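Long-range contact in conserved lipoprotein, putative (Clostridium novyi, PDB 4L1N), which is a putative lipoprotein of unknown function, whose family of uncharacterised domains is grouped with the beta-propellers: residues L111-Y122 with V133-Q144. Sequence-based numbering, arbitrary orientation.
Sequences LDQDQQKNTPKY and VVISRAHGTVSQ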
loop_
_atom_site.group_PDB
_atom_site.type_symbol
_atom_site.label_atom_id
_atom_site.label_comp_id
_atom_site.label_asym_id
_atom_site.label_seq_id
_atom_site.Cartn_x
_atom_site.Cartn_y
_atom_site.Cartn_z
ATOM N N LEU A 111 8.229 -3.951 5.009
ATOM C CA LEU A 111 9.119 -3.131 4.229
ATOM C C LEU A 111 10.554 -3.339 4.684
ATOM O O LEU A 111 10.868 -3.124 5.856
ATOM C CB LEU A 111 8.680 -1.685 4.422
ATOM C CG LEU A 111 8.853 -0.716 3.272
ATOM C CD1 LEU A 111 8.295 -1.262 1.972
ATOM C CD2 LEU A 111 8.213 0.580 3.622
ATOM N N ASP A 112 11.396 -3.869 3.778
ATOM C CA ASP A 112 12.837 -4.089 3.969
ATOM C C ASP A 112 13.485 -2.715 3.904
ATOM O O ASP A 112 13.498 -2.096 2.835
ATOM C CB ASP A 112 13.379 -5.032 2.874
ATOM C CG ASP A 112 14.817 -5.517 2.984
ATOM O OD1 ASP A 112 15.535 -5.066 3.907
ATOM O OD2 ASP A 112 15.223 -6.357 2.147
ATOM N N GLN A 113 13.903 -2.194 5.064
ATOM C CA GLN A 113 14.510 -0.871 5.216
ATOM C C GLN A 113 15.340 -0.826 6.478
ATOM O O GLN A 113 14.964 -1.427 7.486
ATOM C CB GLN A 113 13.457 0.251 5.211
ATOM C CG GLN A 113 12.219 -0.008 6.065
ATOM C CD GLN A 113 11.339 1.199 6.222
ATOM O OE1 GLN A 113 11.473 2.225 5.526
ATOM N NE2 GLN A 113 10.417 1.100 7.158
ATOM N N ASP A 114 16.481 -0.127 6.410
ATOM C CA ASP A 114 17.465 -0.026 7.502
ATOM C C ASP A 114 16.992 0.904 8.615
ATOM O O ASP A 114 17.298 0.668 9.786
ATOM C CB ASP A 114 18.817 0.442 6.954
ATOM C CG ASP A 114 19.220 -0.290 5.682
ATOM O OD1 ASP A 114 19.543 -1.510 5.771
ATOM O OD2 ASP A 114 19.155 0.337 4.587
ATOM N N GLN A 115 16.250 1.946 8.245
ATOM C CA GLN A 115 15.656 2.919 9.156
ATOM C C GLN A 115 14.144 2.831 9.018
ATOM O O GLN A 115 13.658 2.446 7.958
ATOM C CB GLN A 115 16.165 4.338 8.848
ATOM C CG GLN A 115 17.655 4.544 9.131
ATOM C CD GLN A 115 18.111 5.977 8.949
ATOM O OE1 GLN A 115 17.760 6.669 7.978
ATOM N NE2 GLN A 115 18.954 6.440 9.862
ATOM N N GLN A 116 13.402 3.193 10.071
ATOM C CA GLN A 116 11.934 3.168 10.104
ATOM C C GLN A 116 11.367 4.460 9.486
ATOM O O GLN A 116 10.636 5.188 10.172
ATOM C CB GLN A 116 11.458 3.010 11.568
ATOM C CG GLN A 116 11.834 1.681 12.240
ATOM C CD GLN A 116 10.792 0.610 12.018
ATOM O OE1 GLN A 116 10.926 -0.253 11.134
ATOM N NE2 GLN A 116 9.727 0.643 12.821
ATOM N N LYS A 117 11.692 4.757 8.192
ATOM C CA LYS A 117 11.244 6.010 7.588
ATOM C C LYS A 117 9.994 5.896 6.695
ATOM O O LYS A 117 9.244 6.870 6.629
ATOM C CB LYS A 117 12.381 6.724 6.827
ATOM C CG LYS A 117 12.873 6.088 5.524
ATOM C CD LYS A 117 13.259 7.154 4.477
ATOM C CE LYS A 117 14.685 7.654 4.595
ATOM N NZ LYS A 117 14.907 8.888 3.793
ATOM N N ASN A 118 9.784 4.760 5.992
ATOM C CA ASN A 118 8.646 4.591 5.073
ATOM C C ASN A 118 7.675 3.532 5.529
ATOM O O ASN A 118 8.025 2.664 6.336
ATOM C CB ASN A 118 9.116 4.289 3.667
ATOM C CG ASN A 118 9.630 5.518 2.983
ATOM O OD1 ASN A 118 8.983 6.564 2.973
ATOM N ND2 ASN A 118 10.821 5.439 2.439
ATOM N N THR A 119 6.444 3.595 4.995
ATOM C CA THR A 119 5.369 2.695 5.399
ATOM C C THR A 119 4.330 2.399 4.306
ATOM O O THR A 119 4.032 3.299 3.518
ATOM C CB THR A 119 4.627 3.378 6.577
ATOM O OG1 THR A 119 3.647 2.499 7.091
ATOM C CG2 THR A 119 3.943 4.701 6.183
ATOM N N PRO A 120 3.668 1.207 4.283
ATOM C CA PRO A 120 2.492 1.075 3.410
ATOM C C PRO A 120 1.434 2.042 3.962
ATOM O O PRO A 120 1.235 2.068 5.181
ATOM C CB PRO A 120 2.078 -0.395 3.569
ATOM C CG PRO A 120 2.681 -0.850 4.788
ATOM C CD PRO A 120 3.848 0.009 5.126
ATOM N N LYS A 121 0.822 2.881 3.115
ATOM C CA LYS A 121 -0.170 3.864 3.569
ATOM C C LYS A 121 -1.589 3.511 3.086
ATOM O O LYS A 121 -2.550 3.765 3.818
ATOM C CB LYS A 121 0.228 5.278 3.102
ATOM C CG LYS A 121 -0.675 6.415 3.556
ATOM C CD LYS A 121 -0.770 6.591 5.066
ATOM C CE LYS A 121 -0.590 8.020 5.473
ATOM N NZ LYS A 121 0.070 8.105 6.797
ATOM N N TYR A 122 -1.722 2.976 1.851
ATOM C CA TYR A 122 -2.996 2.566 1.236
ATOM C C TYR A 122 -2.768 1.303 0.429
ATOM O O TYR A 122 -1.775 1.204 -0.295
ATOM C CB TYR A 122 -3.629 3.671 0.353
ATOM C CG TYR A 122 -4.938 3.261 -0.308
ATOM C CD1 TYR A 122 -4.951 2.640 -1.555
ATOM C CD2 TYR A 122 -6.159 3.486 0.318
ATOM C CE1 TYR A 122 -6.143 2.218 -2.142
ATOM C CE2 TYR A 122 -7.357 3.056 -0.254
ATOM C CZ TYR A 122 -7.347 2.425 -1.485
ATOM O OH TYR A 122 -8.527 1.996 -2.060
ATOM N N VAL A 133 -0.113 -0.929 -3.688
ATOM C CA VAL A 133 0.360 -0.399 -2.410
ATOM C C VAL A 133 0.913 1.025 -2.596
ATOM O O VAL A 133 1.749 1.269 -3.475
ATOM C CB VAL A 133 1.415 -1.335 -1.730
ATOM C CG1 VAL A 133 1.814 -0.822 -0.347
ATOM C CG2 VAL A 133 0.918 -2.769 -1.636
ATOM N N VAL A 134 0.473 1.945 -1.722
ATOM C CA VAL A 134 1.003 3.300 -1.660
ATOM C C VAL A 134 2.034 3.311 -0.530
ATOM O O VAL A 134 1.717 2.916 0.593
ATOM C CB VAL A 134 -0.070 4.403 -1.486
ATOM C CG1 VAL A 134 0.584 5.766 -1.281
ATOM C CG2 VAL A 134 -1.025 4.436 -2.672
ATOM N N ILE A 135 3.272 3.718 -0.844
ATOM C CA ILE A 135 4.338 3.814 0.132
ATOM C C ILE A 135 4.640 5.283 0.340
ATOM O O ILE A 135 5.056 5.979 -0.594
ATOM C CB ILE A 135 5.575 2.953 -0.236
ATOM C CG1 ILE A 135 5.247 1.467 0.047
ATOM C CG2 ILE A 135 6.818 3.376 0.572
ATOM C CD1 ILE A 135 5.914 0.509 -0.779
ATOM N N SER A 136 4.371 5.745 1.583
ATOM C CA SER A 136 4.566 7.096 2.107
ATOM C C SER A 136 5.557 7.102 3.276
ATOM O O SER A 136 5.877 6.043 3.782
ATOM C CB SER A 136 3.227 7.663 2.581
ATOM O OG SER A 136 2.736 7.006 3.739
ATOM N N ARG A 137 6.002 8.292 3.734
ATOM C CA ARG A 137 6.866 8.464 4.895
ATOM C C ARG A 137 6.066 8.056 6.121
ATOM O O ARG A 137 4.848 8.264 6.140
ATOM C CB ARG A 137 7.405 9.902 5.007
ATOM C CG ARG A 137 8.531 10.255 4.013
ATOM C CD ARG A 137 9.892 9.724 4.439
ATOM N NE ARG A 137 11.017 10.396 3.780
ATOM C CZ ARG A 137 11.512 10.068 2.587
ATOM N NH1 ARG A 137 10.956 9.096 1.872
ATOM N NH2 ARG A 137 12.551 10.726 2.089
ATOM N N ALA A 138 6.720 7.369 7.081
ATOM C CA ALA A 138 6.084 6.810 8.269
ATOM C C ALA A 138 5.692 7.878 9.274
ATOM O O ALA A 138 4.720 7.698 10.012
ATOM C CB ALA A 138 7.009 5.804 8.925
ATOM N N HIS A 139 6.455 8.978 9.319
ATOM C CA HIS A 139 6.211 10.054 10.271
ATOM C C HIS A 139 5.983 11.403 9.556
ATOM O O HIS A 139 6.466 11.606 8.438
ATOM C CB HIS A 139 7.380 10.117 11.263
ATOM C CG HIS A 139 7.640 8.799 11.930
ATOM N ND1 HIS A 139 8.617 7.934 11.462
ATOM C CD2 HIS A 139 6.991 8.206 12.961
ATOM C CE1 HIS A 139 8.559 6.864 12.243
ATOM N NE2 HIS A 139 7.589 6.976 13.154
ATOM N N GLY A 140 5.207 12.282 10.186
ATOM C CA GLY A 140 4.902 13.594 9.629
ATOM C C GLY A 140 3.453 13.789 9.245
ATOM O O GLY A 140 2.714 12.813 9.084
ATOM N N THR A 141 3.062 15.069 9.070
ATOM C CA THR A 141 1.708 15.570 8.760
ATOM C C THR A 141 1.460 15.830 7.248
ATOM O O THR A 141 0.312 16.064 6.819
ATOM C CB THR A 141 1.473 16.895 9.545
ATOM O OG1 THR A 141 2.573 17.803 9.357
ATOM C CG2 THR A 141 1.245 16.662 11.035
ATOM N N VAL A 142 2.540 15.816 6.459
ATOM C CA VAL A 142 2.510 16.105 5.032
ATOM C C VAL A 142 2.467 14.800 4.193
ATOM O O VAL A 142 1.875 14.771 3.102
ATOM C CB VAL A 142 3.740 16.989 4.723
ATOM C CG1 VAL A 142 4.229 16.834 3.274
ATOM C CG2 VAL A 142 3.447 18.446 5.077
ATOM N N SER A 143 3.033 13.731 4.750
ATOM C CA SER A 143 3.185 12.375 4.231
ATOM C C SER A 143 1.847 11.571 4.120
ATOM O O SER A 143 1.716 10.485 4.681
ATOM C CB SER A 143 4.148 11.632 5.146
ATOM O OG SER A 143 3.678 11.658 6.487
ATOM N N GLN A 144 0.893 12.071 3.352
ATOM C CA GLN A 144 -0.418 11.426 3.155
ATOM C C GLN A 144 -0.381 10.373 2.044
ATOM O O GLN A 144 -1.229 9.471 2.012
ATOM C CB GLN A 144 -1.506 12.465 2.821
ATOM C CG GLN A 144 -1.600 13.615 3.790
ATOM C CD GLN A 144 -2.733 14.560 3.452
ATOM O OE1 GLN A 144 -3.678 14.233 2.699
ATOM N NE2 GLN A 144 -2.676 15.759 4.037
HETATM O O HOH W 1 2.493 8.158 8.114
#
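One water is held by three groups: Lys121 NZ donates to it at 2.8 Å, and it donates to Arg137 O and, weakly, to Ala138 O. It thus links the lysine to the backbone where strand 130-137 ends. Ala88 O adds a weak bond to the ammonium, and the like charge of Lys84 also lies close. The lysine chain starts with CG anti to the backbone N (chi1 -177°) and then bends, which carries its methylenes past Ser136 OG and brings CE to 3.5 Å from Ser143 O. Thr119 lies on the same face as Ser136. Its CG2 sits 3.6 Å from Ser136 OG, while its hydroxyl turns to Pro120 O and to Gly94 N. The backbones form an antiparallel hairpin. Thr119 and Ser136 make a hydrogen-bonded pair, and Lys121 N bonds to Val134 O at 2.7 Å. Beyond the strand, Ala138 N still reaches Lys117 O. On the face of Pro120 and Ile135 the packing is apolar: Pro120 CB meets Val133 CG1 at 3.9 Å, and Leu111, at the end of strand 105-111, touches Ile135 CD1 with its CD1. Ile96 and Phe52 of nearby strands continue this packing. At the exposed end, Lys117 NZ lies 3.4 Å from Arg137 NH2, over one face of the guanidinium and toward its rim. Asn118 OD1 takes a weak bond from Arg137 NH1 at the guanidinium edge, the amide plane turned 64° from it. These two like charges probably add little to the hold, which appears to rest on the backbone bonds and the apolar packing; the water probably just links Lys121 to the strand end.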